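Local coordinates for protein prephenate dehydratase:Amino acid-binding ACT (Brucella abortus, PDB 6VH5) that probably converts prephenate to phenylpyruvate, with loss of water and carbon dioxide, in phenylalanine biosynthesis, and binds phenylalanine, at residues Asp38-Asn43 and Leu70-Ile75; Asp58-Val63 and Ala93-Val98; Pro113-Glu118 and Lys161-Ala166. All coordinates share one frame; numbering follows the deposited sequence.

Interaction 1: residues Asp38-Asn43 and Leu70-Ile75; sequences DTACRN and LAMIPI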
loop_
_atom_site.group_PDB
_atom_site.type_symbol
_atom_site.label_atom_id
_atom_site.label_comp_id
_atom_site.label_asym_id
_atom_site.label_seq_id
_atom_site.Cartn_x
_atom_site.Cartn_y
_atom_site.Cartn_z
ATOM N N ASP A 38 5.650 8.436 15.171
ATOM C CA ASP A 38 5.878 9.288 16.335
ATOM C C ASP A 38 7.099 10.180 16.130
ATOM O O ASP A 38 7.078 11.367 16.480
ATOM C CB ASP A 38 6.030 8.396 17.576
ATOM C CG ASP A 38 6.110 9.172 18.890
ATOM O OD1 ASP A 38 5.994 10.414 18.905
ATOM O OD2 ASP A 38 6.317 8.514 19.927
ATOM N N THR A 39 8.171 9.628 15.553
ATOM C CA THR A 39 9.360 10.429 15.267
ATOM C C THR A 39 9.026 11.603 14.351
ATOM O O THR A 39 9.461 12.736 14.593
ATOM C CB THR A 39 10.432 9.546 14.621
ATOM O OG1 THR A 39 10.729 8.443 15.487
ATOM C CG2 THR A 39 11.712 10.341 14.325
ATOM N N ALA A 40 8.225 11.359 13.317
ATOM C CA ALA A 40 7.833 12.448 12.427
ATOM C C ALA A 40 7.045 13.524 13.178
ATOM O O ALA A 40 7.324 14.721 13.032
ATOM C CB ALA A 40 7.033 11.893 11.249
ATOM N N CYS A 41 6.089 13.119 14.023
ATOM C CA CYS A 41 5.315 14.097 14.791
ATOM C C CYS A 41 6.232 14.980 15.631
ATOM O O CYS A 41 6.076 16.206 15.668
ATOM C CB CYS A 41 4.303 13.392 15.703
ATOM S SG CYS A 41 3.010 12.391 14.928
ATOM N N ARG A 42 7.208 14.364 16.312
ATOM C CA ARG A 42 8.076 15.122 17.205
ATOM C C ARG A 42 9.053 15.998 16.438
ATOM O O ARG A 42 9.379 17.102 16.893
ATOM C CB ARG A 42 8.836 14.175 18.138
ATOM C CG ARG A 42 7.979 13.490 19.189
ATOM C CD ARG A 42 8.765 12.369 19.838
ATOM N NE ARG A 42 7.935 11.522 20.682
ATOM C CZ ARG A 42 7.941 11.559 22.011
ATOM N NH1 ARG A 42 8.759 12.388 22.654
ATOM N NH2 ARG A 42 7.146 10.749 22.696
ATOM N N ASN A 43 9.528 15.535 15.278
ATOM C CA ASN A 43 10.467 16.342 14.509
ATOM C C ASN A 43 9.776 17.557 13.914
ATOM O O ASN A 43 10.309 18.673 13.963
ATOM C CB ASN A 43 11.099 15.518 13.386
ATOM C CG ASN A 43 11.987 14.405 13.902
ATOM O OD1 ASN A 43 12.206 14.266 15.113
ATOM N ND2 ASN A 43 12.532 13.622 12.976
ATOM N N LEU A 70 -4.401 17.374 14.406
ATOM C CA LEU A 70 -3.772 16.967 13.157
ATOM C C LEU A 70 -3.501 15.470 13.195
ATOM O O LEU A 70 -3.441 14.854 14.267
ATOM C CB LEU A 70 -2.440 17.696 12.909
ATOM C CG LEU A 70 -2.348 19.220 12.900
ATOM C CD1 LEU A 70 -0.875 19.653 12.883
ATOM C CD2 LEU A 70 -3.100 19.787 11.708
ATOM N N ALA A 71 -3.266 14.897 12.015
ATOM C CA ALA A 71 -2.881 13.497 11.903
ATOM C C ALA A 71 -1.660 13.376 11.005
ATOM O O ALA A 71 -1.576 14.037 9.961
ATOM C CB ALA A 71 -4.026 12.638 11.345
ATOM N N MET A 72 -0.720 12.513 11.413
ATOM C CA MET A 72 0.524 12.282 10.684
ATOM C C MET A 72 0.447 10.901 10.039
ATOM O O MET A 72 0.582 9.882 10.727
ATOM C CB MET A 72 1.727 12.403 11.618
ATOM C CG MET A 72 3.077 12.198 10.943
ATOM S SD MET A 72 3.696 13.580 9.942
ATOM C CE MET A 72 4.176 14.747 11.212
ATOM N N ILE A 73 0.268 10.871 8.721
ATOM C CA ILE A 73 -0.063 9.657 7.986
ATOM C C ILE A 73 1.022 9.377 6.954
ATOM O O ILE A 73 1.327 10.240 6.130
ATOM C CB ILE A 73 -1.429 9.755 7.289
ATOM C CG1 ILE A 73 -2.530 10.093 8.306
ATOM C CG2 ILE A 73 -1.700 8.475 6.498
ATOM C CD1 ILE A 73 -2.641 9.112 9.446
ATOM N N PRO A 74 1.635 8.194 6.961
ATOM C CA PRO A 74 2.579 7.840 5.895
ATOM C C PRO A 74 1.848 7.434 4.626
ATOM O O PRO A 74 0.835 6.731 4.668
ATOM C CB PRO A 74 3.348 6.652 6.492
ATOM C CG PRO A 74 2.387 6.034 7.452
ATOM C CD PRO A 74 1.591 7.177 8.030
ATOM N N ILE A 75 2.358 7.900 3.485
ATOM C CA ILE A 75 1.757 7.544 2.204
ATOM C C ILE A 75 2.757 7.001 1.201
ATOM O O ILE A 75 2.347 6.337 0.232
ATOM C CB ILE A 75 0.981 8.734 1.604
ATOM C CG1 ILE A 75 1.915 9.901 1.302
ATOM C CG2 ILE A 75 -0.133 9.176 2.575
ATOM C CD1 ILE A 75 1.294 10.911 0.357
#

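Interaction 2: residues Asp58-Val63 and Ala93-Val98; sequences DAFNAV and ADMHIV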
loop_
_atom_site.group_PDB
_atom_site.type_symbol
_atom_site.label_atom_id
_atom_site.label_comp_id
_atom_site.label_asym_id
_atom_site.label_seq_id
_atom_site.Cartn_x
_atom_site.Cartn_y
_atom_site.Cartn_z
ATOM N N ASP A 58 -8.304 4.895 12.742
ATOM C CA ASP A 58 -8.427 5.507 14.063
ATOM C C ASP A 58 -7.676 6.830 14.124
ATOM O O ASP A 58 -8.126 7.779 14.781
ATOM C CB ASP A 58 -7.905 4.556 15.140
ATOM C CG ASP A 58 -8.819 3.366 15.370
ATOM O OD1 ASP A 58 -10.063 3.526 15.285
ATOM O OD2 ASP A 58 -8.278 2.266 15.637
ATOM N N ALA A 59 -6.516 6.904 13.464
ATOM C CA ALA A 59 -5.801 8.173 13.383
ATOM C C ALA A 59 -6.605 9.215 12.608
ATOM O O ALA A 59 -6.536 10.408 12.924
ATOM C CB ALA A 59 -4.422 7.966 12.750
ATOM N N PHE A 60 -7.351 8.797 11.582
ATOM C CA PHE A 60 -8.249 9.734 10.910
ATOM C C PHE A 60 -9.375 10.150 11.841
ATOM O O PHE A 60 -9.654 11.344 12.007
ATOM C CB PHE A 60 -8.827 9.112 9.633
ATOM C CG PHE A 60 -7.931 9.229 8.426
ATOM C CD1 PHE A 60 -6.688 8.607 8.403
ATOM C CD2 PHE A 60 -8.347 9.932 7.302
ATOM C CE1 PHE A 60 -5.862 8.697 7.282
ATOM C CE2 PHE A 60 -7.535 10.024 6.182
ATOM C CZ PHE A 60 -6.291 9.405 6.169
ATOM N N ASN A 61 -10.016 9.166 12.477
ATOM C CA ASN A 61 -11.175 9.429 13.317
ATOM C C ASN A 61 -10.830 10.353 14.479
ATOM O O ASN A 61 -11.678 11.133 14.924
ATOM C CB ASN A 61 -11.748 8.106 13.817
ATOM C CG ASN A 61 -13.043 8.287 14.572
ATOM O OD1 ASN A 61 -14.069 8.619 13.979
ATOM N ND2 ASN A 61 -13.012 8.056 15.881
ATOM N N ALA A 62 -9.597 10.268 14.984
ATOM C CA ALA A 62 -9.148 11.162 16.050
ATOM C C ALA A 62 -9.268 12.625 15.646
ATOM O O ALA A 62 -9.505 13.490 16.501
ATOM C CB ALA A 62 -7.696 10.840 16.414
ATOM N N VAL A 63 -9.062 12.916 14.358
ATOM C CA VAL A 63 -9.176 14.266 13.832
ATOM C C VAL A 63 -10.635 14.618 13.588
ATOM O O VAL A 63 -11.063 15.756 13.824
ATOM C CB VAL A 63 -8.336 14.375 12.545
ATOM C CG1 VAL A 63 -8.592 15.700 11.818
ATOM C CG2 VAL A 63 -6.859 14.206 12.871
ATOM N N ALA A 93 -13.039 11.243 3.616
ATOM C CA ALA A 93 -13.047 12.126 4.758
ATOM C C ALA A 93 -13.235 13.547 4.253
ATOM O O ALA A 93 -13.071 13.838 3.067
ATOM C CB ALA A 93 -11.749 11.997 5.553
ATOM N N ASP A 94 -13.623 14.434 5.149
ATOM C CA ASP A 94 -13.631 15.850 4.803
ATOM C C ASP A 94 -12.403 16.522 5.400
ATOM O O ASP A 94 -12.475 17.352 6.305
ATOM C CB ASP A 94 -14.918 16.525 5.248
ATOM C CG ASP A 94 -14.929 17.991 4.887
ATOM O OD1 ASP A 94 -14.918 18.302 3.672
ATOM O OD2 ASP A 94 -14.898 18.828 5.812
ATOM N N MET A 95 -11.248 16.082 4.921
ATOM C CA MET A 95 -9.986 16.490 5.504
ATOM C C MET A 95 -9.061 17.001 4.419
ATOM O O MET A 95 -9.288 16.800 3.221
ATOM C CB MET A 95 -9.334 15.368 6.303
ATOM C CG MET A 95 -10.050 15.159 7.614
ATOM S SD MET A 95 -9.232 13.987 8.670
ATOM C CE MET A 95 -10.486 12.714 8.785
ATOM N N HIS A 96 -8.037 17.709 4.873
ATOM C CA HIS A 96 -7.150 18.432 3.986
ATOM C C HIS A 96 -5.705 18.145 4.354
ATOM O O HIS A 96 -5.378 17.831 5.503
ATOM C CB HIS A 96 -7.430 19.930 4.087
ATOM C CG HIS A 96 -8.858 20.290 3.804
ATOM N ND1 HIS A 96 -9.269 20.848 2.611
ATOM C CD2 HIS A 96 -9.971 20.173 4.567
ATOM C CE1 HIS A 96 -10.574 21.052 2.651
ATOM N NE2 HIS A 96 -11.024 20.659 3.829
ATOM N N ILE A 97 -4.840 18.255 3.360
ATOM C CA ILE A 97 -3.408 18.152 3.565
ATOM C C ILE A 97 -2.880 19.552 3.846
ATOM O O ILE A 97 -3.070 20.466 3.043
ATOM C CB ILE A 97 -2.735 17.536 2.336
ATOM C CG1 ILE A 97 -3.455 16.234 1.981
ATOM C CG2 ILE A 97 -1.258 17.302 2.614
ATOM C CD1 ILE A 97 -3.038 15.640 0.664
ATOM N N VAL A 98 -2.230 19.727 4.991
ATOM C CA VAL A 98 -1.680 21.012 5.390
ATOM C C VAL A 98 -0.172 20.945 5.582
ATOM O O VAL A 98 0.423 21.870 6.136
ATOM C CB VAL A 98 -2.372 21.543 6.659
ATOM C CG1 VAL A 98 -3.838 21.878 6.363
ATOM C CG2 VAL A 98 -2.285 20.519 7.752
#

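Interaction 3: residues Pro113-Glu118 and Lys161-Ala166; sequences PGVRRE and KDRSMA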
loop_
_atom_site.group_PDB
_atom_site.type_symbol
_atom_site.label_atom_id
_atom_site.label_comp_id
_atom_site.label_asym_id
_atom_site.label_seq_id
_atom_site.Cartn_x
_atom_site.Cartn_y
_atom_site.Cartn_z
ATOM N N PRO A 113 20.222 -2.143 29.390
ATOM C CA PRO A 113 21.423 -1.373 29.756
ATOM C C PRO A 113 22.547 -2.266 30.270
ATOM O O PRO A 113 22.337 -3.147 31.110
ATOM C CB PRO A 113 20.909 -0.422 30.844
ATOM C CG PRO A 113 19.432 -0.275 30.546
ATOM C CD PRO A 113 19.002 -1.622 30.038
ATOM N N GLY A 114 23.752 -2.029 29.756
ATOM C CA GLY A 114 24.924 -2.779 30.160
ATOM C C GLY A 114 25.065 -4.163 29.561
ATOM O O GLY A 114 26.060 -4.838 29.839
ATOM N N VAL A 115 24.110 -4.607 28.747
ATOM C CA VAL A 115 24.196 -5.918 28.121
ATOM C C VAL A 115 25.278 -5.898 27.047
ATOM O O VAL A 115 25.396 -4.939 26.272
ATOM C CB VAL A 115 22.825 -6.307 27.541
ATOM C CG1 VAL A 115 22.940 -7.426 26.524
ATOM C CG2 VAL A 115 21.884 -6.710 28.665
ATOM N N ARG A 116 26.098 -6.950 27.016
ATOM C CA ARG A 116 27.186 -7.057 26.055
ATOM C C ARG A 116 26.718 -7.805 24.807
ATOM O O ARG A 116 25.748 -8.566 24.836
ATOM C CB ARG A 116 28.395 -7.766 26.679
ATOM N N ARG A 117 27.405 -7.541 23.688
ATOM C CA ARG A 117 27.050 -8.180 22.424
ATOM C C ARG A 117 27.017 -9.702 22.552
ATOM O O ARG A 117 26.200 -10.363 21.898
ATOM C CB ARG A 117 28.023 -7.729 21.330
ATOM C CG ARG A 117 27.862 -8.428 19.982
ATOM C CD ARG A 117 28.874 -7.929 18.950
ATOM N NE ARG A 117 28.606 -6.542 18.580
ATOM C CZ ARG A 117 27.812 -6.175 17.575
ATOM N NH1 ARG A 117 27.615 -4.886 17.309
ATOM N NH2 ARG A 117 27.213 -7.096 16.828
ATOM N N GLU A 118 27.901 -10.275 23.383
ATOM C CA GLU A 118 27.983 -11.730 23.519
ATOM C C GLU A 118 26.706 -12.342 24.090
ATOM O O GLU A 118 26.423 -13.522 23.847
ATOM C CB GLU A 118 29.126 -12.133 24.448
ATOM C CG GLU A 118 30.396 -11.436 24.190
ATOM C CD GLU A 118 30.577 -10.184 25.000
ATOM O OE1 GLU A 118 30.864 -10.339 26.213
ATOM O OE2 GLU A 118 30.449 -9.073 24.431
ATOM N N LYS A 161 12.888 -8.036 30.514
ATOM C CA LYS A 161 14.147 -7.936 31.256
ATOM C C LYS A 161 14.998 -9.195 31.097
ATOM O O LYS A 161 15.770 -9.565 31.987
ATOM C CB LYS A 161 13.878 -7.641 32.736
ATOM C CG LYS A 161 13.035 -6.392 32.937
ATOM C CD LYS A 161 12.632 -6.183 34.376
ATOM C CE LYS A 161 11.827 -4.899 34.514
ATOM N NZ LYS A 161 10.420 -5.065 34.046
ATOM N N ASP A 162 14.872 -9.838 29.944
ATOM C CA ASP A 162 15.707 -10.968 29.560
ATOM C C ASP A 162 16.872 -10.391 28.763
ATOM O O ASP A 162 16.671 -9.807 27.693
ATOM C CB ASP A 162 14.878 -11.962 28.751
ATOM C CG ASP A 162 15.679 -13.123 28.203
ATOM O OD1 ASP A 162 16.928 -13.141 28.293
ATOM O OD2 ASP A 162 15.033 -14.025 27.633
ATOM N N ARG A 163 18.082 -10.523 29.310
ATOM C CA ARG A 163 19.278 -9.931 28.718
ATOM C C ARG A 163 19.631 -10.525 27.356
ATOM O O ARG A 163 20.365 -9.892 26.586
ATOM C CB ARG A 163 20.453 -10.083 29.690
ATOM C CG ARG A 163 20.315 -9.240 30.948
ATOM C CD ARG A 163 21.423 -9.527 31.951
ATOM N NE ARG A 163 22.758 -9.127 31.504
ATOM C CZ ARG A 163 23.342 -7.961 31.780
ATOM N NH1 ARG A 163 22.709 -7.032 32.490
ATOM N NH2 ARG A 163 24.571 -7.725 31.338
ATOM N N SER A 164 19.146 -11.725 27.046
ATOM C CA SER A 164 19.410 -12.346 25.756
ATOM C C SER A 164 18.577 -11.750 24.624
ATOM O O SER A 164 18.827 -12.064 23.458
ATOM C CB SER A 164 19.156 -13.853 25.843
ATOM O OG SER A 164 17.771 -14.120 25.712
ATOM N N MET A 165 17.574 -10.934 24.926
ATOM C CA MET A 165 16.666 -10.402 23.911
ATOM C C MET A 165 17.103 -9.009 23.478
ATOM O O MET A 165 17.230 -8.104 24.313
ATOM C CB MET A 165 15.229 -10.367 24.425
ATOM C CG MET A 165 14.585 -11.740 24.465
ATOM S SD MET A 165 13.045 -11.772 25.384
ATOM C CE MET A 165 12.205 -13.118 24.551
ATOM N N ALA A 166 17.317 -8.844 22.174
ATOM C CA ALA A 166 17.598 -7.556 21.561
ATOM C C ALA A 166 16.430 -7.124 20.669
ATOM O O ALA A 166 15.564 -7.924 20.304
ATOM C CB ALA A 166 18.888 -7.618 20.748
#

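Interaction 1: residues Asp38-Asn43 and Leu70-Ile75
Helix 36-44 packs on strand 70-77 with C41 facing M72, their CA atoms 6.6 Å apart. Both belong to the prephenate dehydratase domain, classed with the type 2 periplasmic-binding-protein-like fold, in the part built on the mixed sheet that includes strands 26-30, 70-77 and 193-200. M72 is the one residue of 70-75 that touches 38-43. Its CG stands anti to the backbone N (chi1 -179°), and the chain then bends twice, so that successive atoms are laid against two neighbouring helix residues. The CB of M72 meets the SG of C41 at 3.5 Å, while CG touches both that sulfur and the CB of A40, each at 4.0 Å. Further out, M72 SD touches A40 CB. All three residues are buried, and I27 of strand 26-30 touches both C41 and M72. On another side of the helix, R42 NE donates to D38 OD1 at 2.9 Å; the oxygen lies near the guanidinium plane, but the donor approaches from above the carboxylate plane. The side chain of A40 lies about 7 Å from that of T194, predicted to be essential for activity. At the far end of the methionine, methyl CE rests against the backbone oxygen of A40, 3.6 Å away.

Interaction 2: residues Asp58-Val63 and Ala93-Val98
M95 extends from the approach to strand 96-104 toward F60 and V63, two residues one helical turn apart on helix 56-64 of the prephenate dehydratase domain. Their positions illustrate how one flexible thioether can serve two differently shaped partners. The first torsion of M95 puts CG anti to the carbonyl carbon (chi1 -74°), the second is extended, and the bend comes only at the last bond, where chi3 of -117° turns the methyl away from the line of the chain. Sulfur and methyl thereby part company. SD goes to the valine, 3.6 Å from V63 CG1, the branch that stands anti to its own backbone N. CE goes to the phenylalanine, lying 3.8 Å from F60 CD2 and also close to the F60 carbonyl oxygen.

The ring of F60 is approached obliquely by this methyl, neither flat over a face nor squarely at an edge. The sulfur stands 5.3 Å from the ring centroid and 49° off the ring normal, a Met-aromatic contact of slanting geometry. A93 completes the set from the loop: its CB is at the edge of the same ring, near the ring plane, 4.3 Å from CD2.

Further apolar side chains adjoin the contact. L89 of helix 86-92 and L199 of strand 193-200 touch F60, and L90 of helix 86-92 touches M95. Helix 56-64 is thus joined to the turn leading from helix 86-92 into strand 96-104, whose I97 pairs through its backbone with L291 of strand 286-295, in the ACT range.

Across the two segments the chemistry is mainly dispersion, to which the polarisable sulfur contributes, with the methyl also against the F60 carbonyl oxygen. Such an interface depends on the fit of shapes rather than on directional bonds, which is consistent with the burial of F60, V63 and M95.

Interaction 3: residues Pro113-Glu118 and Lys161-Ala166
V115 and R163 meet through a bend in the arginine: its CG lies anti to the carbonyl carbon (chi1 -68°), the next torsion is extended, and chi3 of 66° folds the guanidinium over the valine. V115 in turn has CG1 anti to its backbone N (chi1 162°), which leaves CG2 beneath the arginine. The side chains run past each other in opposite directions, and the arginine curls round V115 CG2, which lies within 3.9 Å of R163 CB, CG, NE, CZ and NH1. That methyl lies over the centre of one guanidinium face, 3.7 Å from CZ. The other branch, CG1, rests against the backbone oxygen of R163 at 3.6 Å.

Here a charged residue does much of its packing through a flat face and its methylenes, while its charge is met elsewhere. R163 NH2 forms a salt bridge with E119 OE2, just beyond the first segment, and the same oxygen accepts from the backbone N of R116. The carbonyl oxygens of P113 and G114 are near the guanidinium but oblique to it, that of G114 lying 3.6 Å from NH2 without a hydrogen bond.

R163 is carried by a type I beta turn from D162 to M165. D162 OD1 takes both the backbone N and the hydroxyl of S164, each at 2.9 Å and from the same face of the carboxylate; the first of these bonds makes an Asx turn.

In the second five-stranded mixed sheet of the prephenate dehydratase domain, 113-118 is the loop joining strand 108-111 to strand 122-125, whereas 161-166 leads from helix 150-160 into strand 165-169. G114 N is hydrogen-bonded to D180 of strand 180-183, and A166 packs on strand 108-111 and pairs through its backbone with strand 122-125.

Interactions 1 and 2 are both buried and share one sheet: helix 36-44 and helix 56-64 each pack against it, and strand 70-77 joins the two contacts. A71 CB lies 3.6 Å from V63 CG2, and I73 also packs on F60, so the two contacts touch directly. Each relies on a methionine; in interaction 1 its sulfur and methyl both end on A40, whereas in interaction 2 they divide between V63 and F60. Interaction 3 is different in place and kind. It belongs to the other five-stranded sheet, its centre about 31 Å from that of interaction 1, and is only partly buried. There an arginine replaces the thioether, combining a methyl packed over its guanidinium face with a salt bridge to E119.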